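Long-range contact in Thiol:disulfide interchange protein DsbA (Neisseria meningitidis serogroup B, PDB 2ZNM), which probably acts as a periplasmic thiol-disulfide oxidoreductase of the thioredoxin fold, exchanging disulfide bonds with other proteins: residues Ile16-Ser21 with Asp54-Thr59. Residues are numbered along the deposited sequence; the frame is centred on the assembly and turned at random.
Sequences IPQEQS and DAYLRT
Tyr56 and Arg58, on the edge strand of the thioredoxin-fold sheet, reach across to the loop Ile16-Ser21 and show how two side chains from one strand face can hydrogen-bond to the backbone of an irregular segment. The Tyr56 hydroxyl receives the backbone N-H of Gln20 (N to OH 2.9 Å) in a fairly straight bond of 162°. Arg58 acts on the earlier part of the loop. With CG anti to the backbone N (chi1 174°) and the chain extended as far as NE, its NH1 gets within 3.1 Å of Pro17 O, a bent bond with the oxygen near the edge of the guanidinium group. Glu19 lies between the two: its OE1 is 3.6 Å from Tyr56 CE1, while its OE2 rests 3.4 Å from Arg58 CG and forms a long salt bridge with NE (3.7 Å) from well outside the guanidinium plane, so that link is one of charge alone. Glu25 ties the pieces together, its carboxylate taking the Glu19 N-H and a salt bridge from Arg58 NH1; Glu60 pairs with Arg58 NE. The loop lies beside strand 55-61, whose backbone pairs with the parallel strand 24-30, while Leu142 of helix 130-145 touches both Ile16 and Arg58.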
ATOM      1  N   ILE A  16     -11.000   1.751  -9.956  1.00 57.47           N
ATOM      2  CA  ILE A  16     -10.997   1.649  -8.496  1.00 57.64           C
ATOM      3  C   ILE A  16     -11.445   2.983  -7.901  1.00 57.86           C
ATOM      4  O   ILE A  16     -10.836   4.017  -8.184  1.00 58.01           O
ATOM      5  CB  ILE A  16      -9.616   1.216  -7.922  1.00 57.56           C
ATOM      6  CG1 ILE A  16      -9.100  -0.029  -8.656  1.00 57.44           C
ATOM      7  CG2 ILE A  16      -9.716   0.973  -6.407  1.00 57.16           C
ATOM      8  CD1 ILE A  16      -7.877  -0.697  -8.023  1.00 57.56           C
ATOM      9  N   PRO A  17     -12.527   2.969  -7.096  1.00 58.14           N
ATOM     10  CA  PRO A  17     -13.021   4.196  -6.466  1.00 58.14           C
ATOM     11  C   PRO A  17     -11.959   4.838  -5.571  1.00 58.20           C
ATOM     12  O   PRO A  17     -11.406   4.179  -4.683  1.00 58.09           O
ATOM     13  CB  PRO A  17     -14.209   3.713  -5.628  1.00 58.15           C
ATOM     14  CG  PRO A  17     -14.625   2.424  -6.256  1.00 58.19           C
ATOM     15  CD  PRO A  17     -13.358   1.801  -6.748  1.00 58.22           C
ATOM     16  N   GLN A  18     -11.679   6.113  -5.821  1.00 58.21           N
ATOM     17  CA  GLN A  18     -10.689   6.855  -5.041  1.00 58.32           C
ATOM     18  C   GLN A  18     -11.138   7.060  -3.594  1.00 58.77           C
ATOM     19  O   GLN A  18     -12.331   7.109  -3.300  1.00 58.50           O
ATOM     20  CB  GLN A  18     -10.359   8.209  -5.698  1.00 58.05           C
ATOM     21  CG  GLN A  18      -9.575   8.096  -7.008  1.00 57.42           C
ATOM     22  CD  GLN A  18      -8.964   9.412  -7.469  1.00 57.55           C
ATOM     23  OE1 GLN A  18      -8.075   9.426  -8.315  1.00 56.08           O
ATOM     24  NE2 GLN A  18      -9.438  10.518  -6.917  1.00 57.26           N
ATOM     25  N   GLU A  19     -10.154   7.159  -2.705  1.00 59.29           N
ATOM     26  CA  GLU A  19     -10.360   7.508  -1.304  1.00 59.99           C
ATOM     27  C   GLU A  19     -10.975   8.912  -1.202  1.00 60.03           C
ATOM     28  O   GLU A  19     -11.914   9.137  -0.435  1.00 60.20           O
ATOM     29  CB  GLU A  19      -9.007   7.516  -0.615  1.00 60.25           C
ATOM     30  CG  GLU A  19      -8.878   6.674   0.628  1.00 62.05           C
ATOM     31  CD  GLU A  19      -7.410   6.460   1.002  1.00 64.37           C
ATOM     32  OE1 GLU A  19      -6.582   7.375   0.762  1.00 65.33           O
ATOM     33  OE2 GLU A  19      -7.082   5.375   1.529  1.00 65.60           O
ATOM     34  N   GLN A  20     -10.426   9.844  -1.985  1.00 59.88           N
ATOM     35  CA  GLN A  20     -10.849  11.242  -2.009  1.00 59.62           C
ATOM     36  C   GLN A  20     -11.130  11.666  -3.443  1.00 59.32           C
ATOM     37  O   GLN A  20     -10.314  11.415  -4.330  1.00 59.49           O
ATOM     38  CB  GLN A  20      -9.728  12.148  -1.488  1.00 59.47           C
ATOM     39  CG  GLN A  20      -9.115  11.789  -0.147  1.00 59.61           C
ATOM     40  CD  GLN A  20      -8.081  12.811   0.291  1.00 60.18           C
ATOM     41  OE1 GLN A  20      -6.881  12.520   0.366  1.00 59.78           O
ATOM     42  NE2 GLN A  20      -8.540  14.030   0.561  1.00 61.35           N
ATOM     43  N   SER A  21     -12.270  12.326  -3.667  1.00 59.00           N
ATOM     44  CA  SER A  21     -12.564  12.927  -4.969  1.00 58.33           C
ATOM     45  C   SER A  21     -11.914  14.301  -5.114  1.00 57.91           C
ATOM     46  O   SER A  21     -11.511  14.916  -4.120  1.00 57.99           O
ATOM     47  CB  SER A  21     -14.066  13.024  -5.204  1.00 58.44           C
ATOM     48  OG  SER A  21     -14.588  11.759  -5.559  1.00 58.56           O
ATOM     49  N   ASP A  54      -1.631  18.411  -6.243  1.00 51.76           N
ATOM     50  CA  ASP A  54      -3.009  17.894  -6.312  1.00 51.74           C
ATOM     51  C   ASP A  54      -3.087  16.354  -6.391  1.00 51.59           C
ATOM     52  O   ASP A  54      -4.152  15.776  -6.659  1.00 51.27           O
ATOM     53  CB  ASP A  54      -3.774  18.553  -7.472  1.00 52.02           C
ATOM     54  CG  ASP A  54      -3.025  18.477  -8.799  1.00 52.50           C
ATOM     55  OD1 ASP A  54      -1.853  18.044  -8.814  1.00 53.90           O
ATOM     56  OD2 ASP A  54      -3.611  18.849  -9.835  1.00 52.25           O
ATOM     57  N   ALA A  55      -1.952  15.703  -6.127  1.00 50.87           N
ATOM     58  CA  ALA A  55      -1.857  14.247  -6.129  1.00 50.39           C
ATOM     59  C   ALA A  55      -1.634  13.752  -4.708  1.00 50.17           C
ATOM     60  O   ALA A  55      -0.991  14.434  -3.918  1.00 50.06           O
ATOM     61  CB  ALA A  55      -0.730  13.791  -7.044  1.00 50.01           C
ATOM     62  N   TYR A  56      -2.185  12.582  -4.381  1.00 50.38           N
ATOM     63  CA  TYR A  56      -1.974  11.951  -3.058  1.00 50.75           C
ATOM     64  C   TYR A  56      -1.676  10.451  -3.138  1.00 50.71           C
ATOM     65  O   TYR A  56      -1.989   9.785  -4.137  1.00 50.45           O
ATOM     66  CB  TYR A  56      -3.159  12.222  -2.102  1.00 50.99           C
ATOM     67  CG  TYR A  56      -4.413  11.443  -2.421  1.00 50.97           C
ATOM     68  CD1 TYR A  56      -4.683  10.223  -1.787  1.00 50.56           C
ATOM     69  CD2 TYR A  56      -5.330  11.923  -3.357  1.00 50.77           C
ATOM     70  CE1 TYR A  56      -5.845   9.495  -2.084  1.00 51.19           C
ATOM     71  CE2 TYR A  56      -6.494  11.208  -3.660  1.00 51.13           C
ATOM     72  CZ  TYR A  56      -6.744   9.999  -3.024  1.00 51.54           C
ATOM     73  OH  TYR A  56      -7.892   9.298  -3.335  1.00 51.88           O
ATOM     74  N   LEU A  57      -1.077   9.940  -2.066  1.00 50.92           N
ATOM     75  CA  LEU A  57      -0.622   8.553  -1.966  1.00 51.45           C
ATOM     76  C   LEU A  57      -1.588   7.700  -1.140  1.00 51.63           C
ATOM     77  O   LEU A  57      -1.994   8.102  -0.048  1.00 51.73           O
ATOM     78  CB  LEU A  57       0.772   8.514  -1.321  1.00 51.62           C
ATOM     79  CG  LEU A  57       2.070   8.112  -2.053  1.00 52.08           C
ATOM     80  CD1 LEU A  57       1.943   7.907  -3.569  1.00 51.61           C
ATOM     81  CD2 LEU A  57       3.190   9.076  -1.706  1.00 51.04           C
ATOM     82  N   ARG A  58      -1.945   6.529  -1.669  1.00 51.40           N
ATOM     83  CA  ARG A  58      -2.742   5.540  -0.948  1.00 51.74           C
ATOM     84  C   ARG A  58      -2.028   4.185  -1.036  1.00 51.81           C
ATOM     85  O   ARG A  58      -1.480   3.833  -2.083  1.00 51.90           O
ATOM     86  CB  ARG A  58      -4.156   5.450  -1.564  1.00 51.73           C
ATOM     87  CG  ARG A  58      -5.075   4.338  -1.011  1.00 51.36           C
ATOM     88  CD  ARG A  58      -6.341   4.238  -1.847  1.00 51.87           C
ATOM     89  NE  ARG A  58      -7.266   3.180  -1.434  1.00 52.37           N
ATOM     90  CZ  ARG A  58      -8.408   2.893  -2.072  1.00 52.02           C
ATOM     91  NH1 ARG A  58      -8.757   3.564  -3.166  1.00 51.07           N
ATOM     92  NH2 ARG A  58      -9.202   1.923  -1.632  1.00 50.04           N
ATOM     93  N   THR A  59      -2.030   3.428   0.057  1.00 52.22           N
ATOM     94  CA  THR A  59      -1.471   2.080   0.038  1.00 52.60           C
ATOM     95  C   THR A  59      -2.475   1.030   0.506  1.00 52.81           C
ATOM     96  O   THR A  59      -3.290   1.295   1.392  1.00 52.68           O
ATOM     97  CB  THR A  59      -0.176   1.964   0.887  1.00 52.98           C
ATOM     98  OG1 THR A  59      -0.478   2.194   2.274  1.00 53.54           O
ATOM     99  CG2 THR A  59       0.864   2.970   0.415  1.00 53.01           C
TER